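Local structure of ABC transporter periplasmic peptide-binding protein (Pseudoalteromonas, 4QFL) at residues E36-S41 / R219-V224; T94-V99 / D231-E236; R301-N306 / A366-G371; N442-L447 / L469-A474. The protein binds dipeptides in the periplasm, here Ala-Phe, and probably delivers them to an ABC transporter for uptake into the cell. One frame throughout, in Å; residues are numbered along the deposited sequence.

Interaction 1. Residues E36-S41 / R219-V224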
# COMPACT_ATOMS: atom_id res chain seq x y z
N GLU A 36 -10.43 -3.10 -9.33
CA GLU A 36 -9.60 -4.16 -9.90
C GLU A 36 -9.55 -5.46 -9.08
O GLU A 36 -9.02 -6.47 -9.54
CB GLU A 36 -8.18 -3.63 -10.19
CG GLU A 36 -7.25 -3.51 -8.97
CD GLU A 36 -7.38 -2.18 -8.25
OE1 GLU A 36 -8.36 -1.44 -8.49
OE2 GLU A 36 -6.48 -1.88 -7.43
N ALA A 37 -10.09 -5.45 -7.86
CA ALA A 37 -10.06 -6.66 -7.05
C ALA A 37 -11.07 -6.64 -5.92
O ALA A 37 -11.56 -5.59 -5.52
CB ALA A 37 -8.67 -6.92 -6.50
N ASN A 38 -11.38 -7.83 -5.43
CA ASN A 38 -12.24 -8.03 -4.29
C ASN A 38 -11.54 -7.50 -3.02
O ASN A 38 -10.33 -7.68 -2.86
CB ASN A 38 -12.49 -9.54 -4.23
CG ASN A 38 -13.54 -9.93 -3.22
OD1 ASN A 38 -13.25 -10.70 -2.31
ND2 ASN A 38 -14.76 -9.44 -3.40
N PRO A 39 -12.28 -6.82 -2.12
CA PRO A 39 -11.63 -6.41 -0.87
C PRO A 39 -11.48 -7.61 0.06
O PRO A 39 -12.39 -8.44 0.12
CB PRO A 39 -12.64 -5.43 -0.26
CG PRO A 39 -13.97 -5.92 -0.75
CD PRO A 39 -13.71 -6.47 -2.14
N VAL A 40 -10.36 -7.70 0.76
CA VAL A 40 -10.07 -8.86 1.62
C VAL A 40 -10.73 -8.74 2.98
O VAL A 40 -10.80 -9.69 3.75
CB VAL A 40 -8.56 -9.08 1.82
CG1 VAL A 40 -7.89 -9.42 0.50
CG2 VAL A 40 -7.92 -7.85 2.43
N SER A 41 -11.22 -7.54 3.28
CA SER A 41 -11.80 -7.26 4.58
C SER A 41 -12.46 -5.90 4.49
O SER A 41 -12.27 -5.17 3.52
CB SER A 41 -10.70 -7.26 5.64
OG SER A 41 -11.24 -7.11 6.94
N ARG A 219 -21.58 -8.34 -2.30
CA ARG A 219 -21.68 -9.63 -2.98
C ARG A 219 -20.27 -10.07 -3.30
O ARG A 219 -19.60 -9.41 -4.11
CB ARG A 219 -22.45 -9.52 -4.29
CG ARG A 219 -23.78 -8.79 -4.20
CD ARG A 219 -24.85 -9.53 -5.00
NE ARG A 219 -24.33 -10.10 -6.25
CZ ARG A 219 -24.85 -11.16 -6.86
NH1 ARG A 219 -25.90 -11.79 -6.33
NH2 ARG A 219 -24.32 -11.61 -7.99
N ARG A 220 -19.80 -11.15 -2.70
CA ARG A 220 -18.40 -11.51 -2.88
C ARG A 220 -18.01 -11.64 -4.36
O ARG A 220 -18.63 -12.39 -5.12
CB ARG A 220 -17.99 -12.73 -2.05
CG ARG A 220 -18.86 -13.95 -2.21
CD ARG A 220 -18.11 -15.21 -1.77
NE ARG A 220 -17.90 -15.30 -0.33
CZ ARG A 220 -18.46 -16.23 0.45
NH1 ARG A 220 -19.26 -17.15 -0.07
NH2 ARG A 220 -18.22 -16.25 1.76
N ASP A 221 -17.00 -10.87 -4.74
CA ASP A 221 -16.43 -10.87 -6.08
C ASP A 221 -17.29 -10.11 -7.08
O ASP A 221 -16.90 -9.96 -8.24
CB ASP A 221 -16.15 -12.29 -6.56
CG ASP A 221 -15.05 -12.97 -5.76
OD1 ASP A 221 -13.94 -12.38 -5.66
OD2 ASP A 221 -15.28 -14.07 -5.22
N HIS A 222 -18.44 -9.60 -6.64
CA HIS A 222 -19.34 -8.93 -7.57
C HIS A 222 -19.47 -7.46 -7.25
O HIS A 222 -19.17 -6.62 -8.09
CB HIS A 222 -20.73 -9.58 -7.59
CG HIS A 222 -21.68 -8.92 -8.55
ND1 HIS A 222 -23.05 -9.01 -8.42
CD2 HIS A 222 -21.46 -8.17 -9.65
CE1 HIS A 222 -23.63 -8.34 -9.40
NE2 HIS A 222 -22.69 -7.82 -10.16
N LEU A 223 -19.91 -7.13 -6.05
CA LEU A 223 -20.05 -5.72 -5.74
C LEU A 223 -20.01 -5.33 -4.28
O LEU A 223 -20.19 -6.15 -3.38
CB LEU A 223 -21.29 -5.12 -6.40
CG LEU A 223 -22.70 -5.57 -6.03
CD1 LEU A 223 -23.06 -5.30 -4.57
CD2 LEU A 223 -23.67 -4.86 -6.95
N VAL A 224 -19.76 -4.05 -4.06
CA VAL A 224 -19.90 -3.46 -2.75
C VAL A 224 -20.73 -2.19 -2.89
O VAL A 224 -20.56 -1.41 -3.82
CB VAL A 224 -18.54 -3.24 -2.05
CG1 VAL A 224 -17.43 -3.11 -3.06
CG2 VAL A 224 -18.58 -2.04 -1.11
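Asn38 and Asp221 bring the two backbones closest, their CA atoms 5.4 Å apart, where the loop following strand 30-35 runs past the tip of a beta hairpin. The Asn38 side chain heads straight for that tip, its CG anti to the backbone N (chi1 -172°). Its amide lies beside the backbone N of Asp221, and the Asp221 carboxylate folds back over the asparagine stem, with OD1 3.5 Å from Asn38 CB. The two side chains cross nearly at right angles, and the amide and carboxylate planes are 41° apart. With an alanine here, the Asp221 carboxylate and backbone N would probably lose the amide packed beside them, and a gap would open between loop and hairpin.

The hairpin tip is tied together by its own bonds. Arg219 O receives two of them, from His222 N at 2.8 Å and from Leu223 N at 3.0 Å. Farther out, Arg219 NE gives a bond of 2.7 Å to His222 ND1, arriving nearly in the imidazole plane. On the other segment, Glu36 makes a salt bridge with Arg383, a residue of the phenylalanine pocket, while Pro39 packs on Ile55 of helix 50-60. His222 and Leu223 both face Arg219, which makes a classic beta bulge at the end of the hairpin formed by strands 213-219 and 223-228.

Interaction 2. Residues T94-V99 / D231-E236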
# COMPACT_ATOMS: atom_id res chain seq x y z
N THR A 94 -5.33 15.29 21.15
CA THR A 94 -6.61 15.83 21.57
C THR A 94 -7.63 15.45 20.52
O THR A 94 -7.35 15.56 19.33
CB THR A 94 -6.60 17.38 21.68
OG1 THR A 94 -5.44 17.81 22.41
CG2 THR A 94 -7.85 17.88 22.38
N LEU A 95 -8.81 15.02 20.94
CA LEU A 95 -9.77 14.44 20.02
C LEU A 95 -11.01 15.29 19.79
O LEU A 95 -11.51 15.94 20.71
CB LEU A 95 -10.20 13.04 20.48
CG LEU A 95 -9.12 12.05 20.91
CD1 LEU A 95 -9.79 10.79 21.45
CD2 LEU A 95 -8.16 11.73 19.77
N ARG A 96 -11.51 15.23 18.57
CA ARG A 96 -12.71 15.97 18.14
C ARG A 96 -13.96 15.54 18.90
O ARG A 96 -14.19 14.35 19.11
CB ARG A 96 -12.92 15.76 16.64
CG ARG A 96 -14.03 16.58 16.04
CD ARG A 96 -13.96 16.52 14.52
NE ARG A 96 -12.61 16.75 14.01
CZ ARG A 96 -12.19 17.91 13.51
NH1 ARG A 96 -13.02 18.94 13.43
NH2 ARG A 96 -10.95 18.03 13.06
N LYS A 97 -14.77 16.51 19.31
CA LYS A 97 -16.03 16.24 20.00
C LYS A 97 -17.18 16.24 19.00
O LYS A 97 -17.13 16.94 17.98
CB LYS A 97 -16.28 17.28 21.09
CG LYS A 97 -16.10 16.80 22.55
CD LYS A 97 -16.58 17.87 23.53
CE LYS A 97 -16.86 17.29 24.91
NZ LYS A 97 -17.78 16.12 24.85
N GLY A 98 -18.21 15.46 19.29
CA GLY A 98 -19.41 15.48 18.47
C GLY A 98 -19.35 14.60 17.23
O GLY A 98 -20.12 14.81 16.30
N VAL A 99 -18.47 13.62 17.22
CA VAL A 99 -18.35 12.75 16.05
C VAL A 99 -19.15 11.49 16.27
O VAL A 99 -18.94 10.78 17.25
CB VAL A 99 -16.90 12.34 15.79
CG1 VAL A 99 -16.85 11.32 14.65
CG2 VAL A 99 -16.04 13.56 15.48
N ASP A 231 -24.83 12.06 8.78
CA ASP A 231 -24.33 12.65 10.02
C ASP A 231 -22.83 12.84 10.02
O ASP A 231 -22.22 12.94 11.08
CB ASP A 231 -24.69 11.77 11.22
CG ASP A 231 -26.11 12.00 11.70
OD1 ASP A 231 -26.50 13.18 11.88
OD2 ASP A 231 -26.84 11.00 11.89
N TYR A 232 -22.23 12.90 8.83
CA TYR A 232 -20.78 13.00 8.74
C TYR A 232 -20.23 14.33 9.27
O TYR A 232 -20.67 15.40 8.89
CB TYR A 232 -20.31 12.76 7.29
CG TYR A 232 -18.81 12.71 7.17
CD1 TYR A 232 -18.07 11.86 7.97
CD2 TYR A 232 -18.14 13.50 6.26
CE1 TYR A 232 -16.70 11.80 7.88
CE2 TYR A 232 -16.76 13.45 6.15
CZ TYR A 232 -16.05 12.60 6.97
OH TYR A 232 -14.68 12.52 6.89
N TRP A 233 -19.25 14.25 10.15
CA TRP A 233 -18.78 15.43 10.86
C TRP A 233 -18.11 16.44 9.97
O TRP A 233 -18.31 17.63 10.13
CB TRP A 233 -17.81 15.03 11.96
CG TRP A 233 -16.58 14.34 11.44
CD1 TRP A 233 -16.45 13.01 11.16
CD2 TRP A 233 -15.30 14.93 11.15
NE1 TRP A 233 -15.18 12.74 10.72
CE2 TRP A 233 -14.45 13.90 10.70
CE3 TRP A 233 -14.79 16.23 11.24
CZ2 TRP A 233 -13.13 14.12 10.34
CZ3 TRP A 233 -13.47 16.44 10.87
CH2 TRP A 233 -12.66 15.39 10.43
N LYS A 234 -17.28 15.96 9.05
CA LYS A 234 -16.38 16.86 8.34
C LYS A 234 -17.10 17.74 7.33
O LYS A 234 -16.88 18.95 7.29
CB LYS A 234 -15.26 16.08 7.66
CG LYS A 234 -14.30 16.97 6.91
CD LYS A 234 -13.61 16.22 5.79
CE LYS A 234 -12.30 15.65 6.25
NZ LYS A 234 -12.48 14.83 7.47
N HIS A 235 -17.96 17.14 6.52
CA HIS A 235 -18.69 17.90 5.51
C HIS A 235 -19.99 17.24 5.12
O HIS A 235 -20.25 16.10 5.49
CB HIS A 235 -17.82 18.19 4.27
CG HIS A 235 -17.31 16.96 3.58
ND1 HIS A 235 -18.04 16.26 2.64
CD2 HIS A 235 -16.11 16.33 3.65
CE1 HIS A 235 -17.33 15.24 2.19
NE2 HIS A 235 -16.15 15.27 2.79
N GLU A 236 -20.82 17.97 4.39
CA GLU A 236 -22.05 17.41 3.86
C GLU A 236 -21.68 16.55 2.67
O GLU A 236 -21.20 17.05 1.66
CB GLU A 236 -23.00 18.53 3.43
CG GLU A 236 -24.35 18.04 2.98
CD GLU A 236 -25.13 17.39 4.10
OE1 GLU A 236 -25.06 17.89 5.25
OE2 GLU A 236 -25.82 16.38 3.85
O HOH W 1 -20.63 13.09 13.34
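Arg96 bends at chi3 (-47°) and Trp233 sets its CG between the backbone N and the carbonyl carbon (chi1 61°), and these two torsions bring guanidinium and indole together. The contact joins the exit of strand 90-95, part of a four-stranded antiparallel sheet, to the loop between strands 223-228 and 241-246 of the solute-binding protein.

The six-membered half of the indole meets the arginine. Arg96 CD lies over a face of the ring near its rim, 3.4 Å from Trp233 CE3, and Arg96 NE comes to 3.3 Å from Trp233 CZ3. Seen from the arginine, CZ3 sits over the middle of one guanidinium face, with the two planes tilted 27° to each other. The polar ends are held from elsewhere: Arg96 NE bonds to Glu77 O and Trp233 NE1 to Asp62 OD2, which should limit sliding of either group across the other. Lys234 CB lies against the opposite face of the indole, so the ring is sandwiched between aliphatic carbon on both sides.

The five-membered half takes Val99, whose side chain runs alongside the tryptophan and points the same way, with CG2 over a face of the ring near Trp233 CG; its CG1 is 3.9 Å from Trp233 CD1. Gly98, just before it, has a positive phi at which a CB would jam against the carbonyl O of Lys97. A water also lies between the segments, 2.8 Å from Asp231 O and 3.5 Å from Gly98 O, the second a weak contact at most, since its two protons cannot serve every acceptor nearby.

Interaction 3. Residues R301-N306 / A366-G371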
# COMPACT_ATOMS: atom_id res chain seq x y z
N ARG A 301 16.47 -18.85 -1.52
CA ARG A 301 16.28 -20.00 -2.41
C ARG A 301 17.38 -20.09 -3.47
O ARG A 301 17.51 -19.20 -4.30
CB ARG A 301 14.90 -19.93 -3.08
CG ARG A 301 14.53 -21.17 -3.87
CD ARG A 301 13.19 -21.03 -4.59
NE ARG A 301 12.06 -21.17 -3.68
CZ ARG A 301 10.80 -21.34 -4.08
NH1 ARG A 301 10.53 -21.39 -5.38
NH2 ARG A 301 9.82 -21.46 -3.19
N PRO A 302 18.18 -21.16 -3.43
CA PRO A 302 19.25 -21.27 -4.44
C PRO A 302 18.65 -21.37 -5.84
O PRO A 302 17.56 -21.92 -5.99
CB PRO A 302 19.96 -22.59 -4.06
CG PRO A 302 19.53 -22.87 -2.64
CD PRO A 302 18.15 -22.30 -2.51
N PRO A 303 19.33 -20.82 -6.86
CA PRO A 303 20.62 -20.11 -6.80
C PRO A 303 20.47 -18.64 -6.46
O PRO A 303 21.42 -17.88 -6.57
CB PRO A 303 21.13 -20.23 -8.23
CG PRO A 303 19.89 -20.25 -9.05
CD PRO A 303 18.87 -21.01 -8.25
N PHE A 304 19.28 -18.24 -6.02
CA PHE A 304 18.98 -16.82 -5.88
C PHE A 304 19.54 -16.27 -4.57
O PHE A 304 19.58 -15.06 -4.38
CB PHE A 304 17.46 -16.58 -6.06
CG PHE A 304 16.89 -17.31 -7.25
CD1 PHE A 304 17.22 -16.92 -8.54
CD2 PHE A 304 16.10 -18.44 -7.08
CE1 PHE A 304 16.73 -17.61 -9.63
CE2 PHE A 304 15.61 -19.13 -8.17
CZ PHE A 304 15.93 -18.72 -9.45
N ASP A 305 19.99 -17.17 -3.70
CA ASP A 305 20.70 -16.76 -2.49
C ASP A 305 22.14 -16.36 -2.82
O ASP A 305 22.89 -15.91 -1.95
CB ASP A 305 20.66 -17.88 -1.44
CG ASP A 305 21.43 -19.11 -1.87
OD1 ASP A 305 21.55 -19.34 -3.09
OD2 ASP A 305 21.92 -19.85 -0.98
N ASN A 306 22.52 -16.53 -4.08
CA ASN A 306 23.87 -16.22 -4.51
C ASN A 306 23.94 -14.87 -5.18
O ASN A 306 23.36 -14.66 -6.25
CB ASN A 306 24.34 -17.29 -5.49
CG ASN A 306 25.76 -17.12 -5.88
OD1 ASN A 306 26.32 -16.04 -5.75
ND2 ASN A 306 26.37 -18.19 -6.36
N ALA A 366 29.42 -18.77 -11.77
CA ALA A 366 28.46 -18.79 -10.70
C ALA A 366 28.05 -20.21 -10.32
O ALA A 366 27.53 -20.41 -9.23
CB ALA A 366 27.23 -17.96 -11.08
N GLY A 367 28.27 -21.20 -11.19
CA GLY A 367 28.90 -21.05 -12.49
C GLY A 367 28.01 -21.69 -13.53
O GLY A 367 28.43 -22.57 -14.30
N TYR A 368 26.76 -21.23 -13.53
CA TYR A 368 25.67 -21.80 -14.31
C TYR A 368 25.84 -21.59 -15.81
O TYR A 368 25.16 -20.76 -16.42
CB TYR A 368 24.35 -21.19 -13.84
CG TYR A 368 23.86 -21.79 -12.54
CD1 TYR A 368 24.27 -21.27 -11.31
CD2 TYR A 368 23.00 -22.88 -12.55
CE1 TYR A 368 23.81 -21.84 -10.11
CE2 TYR A 368 22.53 -23.44 -11.38
CZ TYR A 368 22.94 -22.93 -10.16
OH TYR A 368 22.44 -23.53 -9.01
N GLU A 369 26.74 -22.37 -16.41
CA GLU A 369 27.01 -22.26 -17.84
C GLU A 369 25.79 -22.68 -18.67
O GLU A 369 25.32 -21.91 -19.51
CB GLU A 369 28.24 -23.09 -18.22
CG GLU A 369 29.44 -22.84 -17.33
CD GLU A 369 30.69 -23.57 -17.81
OE1 GLU A 369 30.78 -23.85 -19.02
OE2 GLU A 369 31.57 -23.86 -16.96
N LYS A 370 25.29 -23.88 -18.44
CA LYS A 370 24.07 -24.32 -19.09
C LYS A 370 22.90 -23.57 -18.48
O LYS A 370 21.74 -23.87 -18.77
CB LYS A 370 23.87 -25.83 -18.92
CG LYS A 370 23.94 -26.64 -20.22
CD LYS A 370 25.38 -26.82 -20.71
CE LYS A 370 25.92 -25.56 -21.37
NZ LYS A 370 27.37 -25.68 -21.72
N GLY A 371 23.22 -22.60 -17.63
CA GLY A 371 22.21 -21.82 -16.94
C GLY A 371 21.25 -22.69 -16.16
O GLY A 371 21.59 -23.81 -15.76
O HOH W 2 24.98 -20.42 -7.73
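Pro303 and Tyr368 meet with their side chains crossing at about a right angle, the phenol end of the tyrosine directed at the pyrrolidine ring. Pro303 CB is the atom that does the touching: it lies 3.6 Å from Tyr368 CE1 and also 3.6 Å from Tyr368 OH. Tyr368 CG is anti to its own carbonyl carbon (chi1 -77°), which sends the ring across to the proline loop. Were an alanine to replace Tyr368, Pro303 CB would probably be left without its aromatic partner, with a water bridge remaining as the chief link between the two segments.

Beside the ring, in its plane, one water joins the segments. It accepts from Asn306 ND2 at 3.0 Å and donates to Ala366 O at 3.0 Å, spanning a pair too far apart to bond directly. Both loops are sharply turned: cis peptide bonds precede Pro303 and Gly367, residues 303-306 form a type I turn, and Tyr368 centres an inverse gamma turn.

Asn306 is the N-cap of helix 307-314, its OD1 bonding weakly to Lys308 N. Val309 of that helix touches both Pro303 and Ala366, while the second loop leads from helix 356-363 into strand 373-378.

Interaction 4. Residues N442-L447 / L469-A474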
# COMPACT_ATOMS: atom_id res chain seq x y z
N ASN A 442 8.88 4.65 4.74
CA ASN A 442 7.77 3.87 4.18
C ASN A 442 8.19 2.99 2.99
O ASN A 442 7.50 2.03 2.65
CB ASN A 442 6.60 4.79 3.81
CG ASN A 442 5.33 4.02 3.44
OD1 ASN A 442 4.67 3.43 4.30
ND2 ASN A 442 4.99 4.04 2.17
N PHE A 443 9.34 3.29 2.39
CA PHE A 443 9.88 2.47 1.31
C PHE A 443 10.82 1.40 1.85
O PHE A 443 11.32 0.57 1.09
CB PHE A 443 10.65 3.32 0.30
CG PHE A 443 9.77 3.95 -0.75
CD1 PHE A 443 9.37 3.22 -1.86
CD2 PHE A 443 9.35 5.26 -0.62
CE1 PHE A 443 8.56 3.78 -2.83
CE2 PHE A 443 8.54 5.83 -1.59
CZ PHE A 443 8.15 5.09 -2.69
N PHE A 444 11.07 1.41 3.16
CA PHE A 444 12.08 0.54 3.73
C PHE A 444 11.51 -0.40 4.76
O PHE A 444 11.50 -1.61 4.58
CB PHE A 444 13.22 1.36 4.32
CG PHE A 444 14.00 2.13 3.29
CD1 PHE A 444 14.90 1.48 2.45
CD2 PHE A 444 13.83 3.49 3.15
CE1 PHE A 444 15.63 2.18 1.51
CE2 PHE A 444 14.55 4.20 2.21
CZ PHE A 444 15.45 3.54 1.38
N SER A 445 11.03 0.17 5.86
CA SER A 445 10.52 -0.66 6.95
C SER A 445 9.38 -1.62 6.56
O SER A 445 9.41 -2.78 6.98
CB SER A 445 10.18 0.20 8.16
OG SER A 445 11.38 0.61 8.82
N PRO A 446 8.40 -1.18 5.75
CA PRO A 446 7.31 -2.12 5.41
C PRO A 446 7.68 -3.12 4.32
O PRO A 446 6.83 -3.92 3.93
CB PRO A 446 6.20 -1.20 4.87
CG PRO A 446 6.62 0.21 5.18
CD PRO A 446 8.13 0.18 5.27
N LEU A 447 8.91 -3.07 3.82
CA LEU A 447 9.26 -3.82 2.63
C LEU A 447 10.39 -4.78 2.87
O LEU A 447 10.24 -5.98 2.64
CB LEU A 447 9.71 -2.87 1.53
CG LEU A 447 8.82 -2.74 0.31
CD1 LEU A 447 7.42 -2.37 0.74
CD2 LEU A 447 9.40 -1.72 -0.64
N LEU A 469 19.53 -2.06 10.88
CA LEU A 469 20.19 -1.16 11.80
C LEU A 469 20.23 0.24 11.20
O LEU A 469 20.04 1.23 11.90
CB LEU A 469 21.59 -1.65 12.15
CG LEU A 469 22.27 -0.89 13.28
CD1 LEU A 469 21.35 -0.82 14.49
CD2 LEU A 469 23.56 -1.56 13.62
N LEU A 470 20.48 0.33 9.90
CA LEU A 470 20.42 1.62 9.22
C LEU A 470 19.04 2.24 9.39
O LEU A 470 18.91 3.45 9.59
CB LEU A 470 20.74 1.47 7.73
CG LEU A 470 22.19 1.14 7.35
CD1 LEU A 470 22.32 0.85 5.86
CD2 LEU A 470 23.09 2.29 7.77
N LEU A 471 18.01 1.41 9.28
CA LEU A 471 16.64 1.91 9.37
C LEU A 471 16.36 2.44 10.78
O LEU A 471 15.74 3.49 10.96
CB LEU A 471 15.64 0.82 8.98
CG LEU A 471 15.81 0.14 7.61
CD1 LEU A 471 14.62 -0.74 7.29
CD2 LEU A 471 15.99 1.16 6.51
N THR A 472 16.83 1.72 11.78
CA THR A 472 16.62 2.10 13.16
C THR A 472 17.29 3.43 13.49
O THR A 472 16.70 4.29 14.15
CB THR A 472 17.17 1.03 14.08
OG1 THR A 472 16.46 -0.19 13.82
CG2 THR A 472 16.99 1.43 15.54
N LYS A 473 18.53 3.60 13.04
CA LYS A 473 19.26 4.83 13.31
C LYS A 473 18.57 6.03 12.65
O LYS A 473 18.48 7.11 13.25
CB LYS A 473 20.71 4.69 12.86
CG LYS A 473 21.42 3.55 13.57
CD LYS A 473 22.89 3.46 13.20
CE LYS A 473 23.59 2.38 14.02
NZ LYS A 473 25.06 2.43 13.85
N ALA A 474 18.05 5.82 11.45
CA ALA A 474 17.30 6.86 10.73
C ALA A 474 16.03 7.23 11.46
O ALA A 474 15.50 8.32 11.30
CB ALA A 474 16.98 6.39 9.31
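Leu471 reaches from helix 465-475 to Phe444 and Ser445. Its CB leaves the helix in the direction of the other segment, and CG, anti to the carbonyl carbon (chi1 -55°), is the branch point and turns both methyls to that segment. CD2 presses on the stem of the phenylalanine, 3.5 Å from Phe444 CB and 3.9 Å from Phe444 CG. CD1 fits between the neighbours, 3.9 Å from Phe444 CB and 3.8 Å from Ser445 OG.

The leucine therefore grips Phe444 near its root, with the two side chains crossing at about a right angle, while the rest of the aromatic ring leads away from Leu471. The serine hydroxyl that borders CD1 is bonded to Asp441 OD1, which satisfies this polar group within an otherwise apolar, buried contact.

Here helix 465-475 packs beside a short, weakly bonded helix at about 445-448. Helix 480-497 packs on both segments: the Phe444 ring meets Tyr487 with the planes only about 10° apart and also touches Ile494, and Leu470 and Ala474 lean on the same helix. Pro446 and Leu447, in turn, rest on Trp433 of strand 428-434, a residue that lines the pocket of the bound dipeptide.

Overall arrangement
Interaction 4 is the buried one of the four, an apolar leucine grip within the helical part of the fold, and interaction 2 is partly buried; interactions 1 and 3 are surface contacts. Chemistry follows place: interaction 1 sets amide against carboxylate, interaction 3 adds a bridging water to a proline-tyrosine touch, and interaction 2 lays guanidinium and valine on an indole. Interactions 1 and 2 sit at the two ends of strand 223-228: residues 219-224 lead into it, while the loop that follows holds 231-236; their segments alternate along the chain. None of the four touches another. Interactions 2 and 3 lie on opposite sides of the chain's centre, their own centres about 58 Å apart.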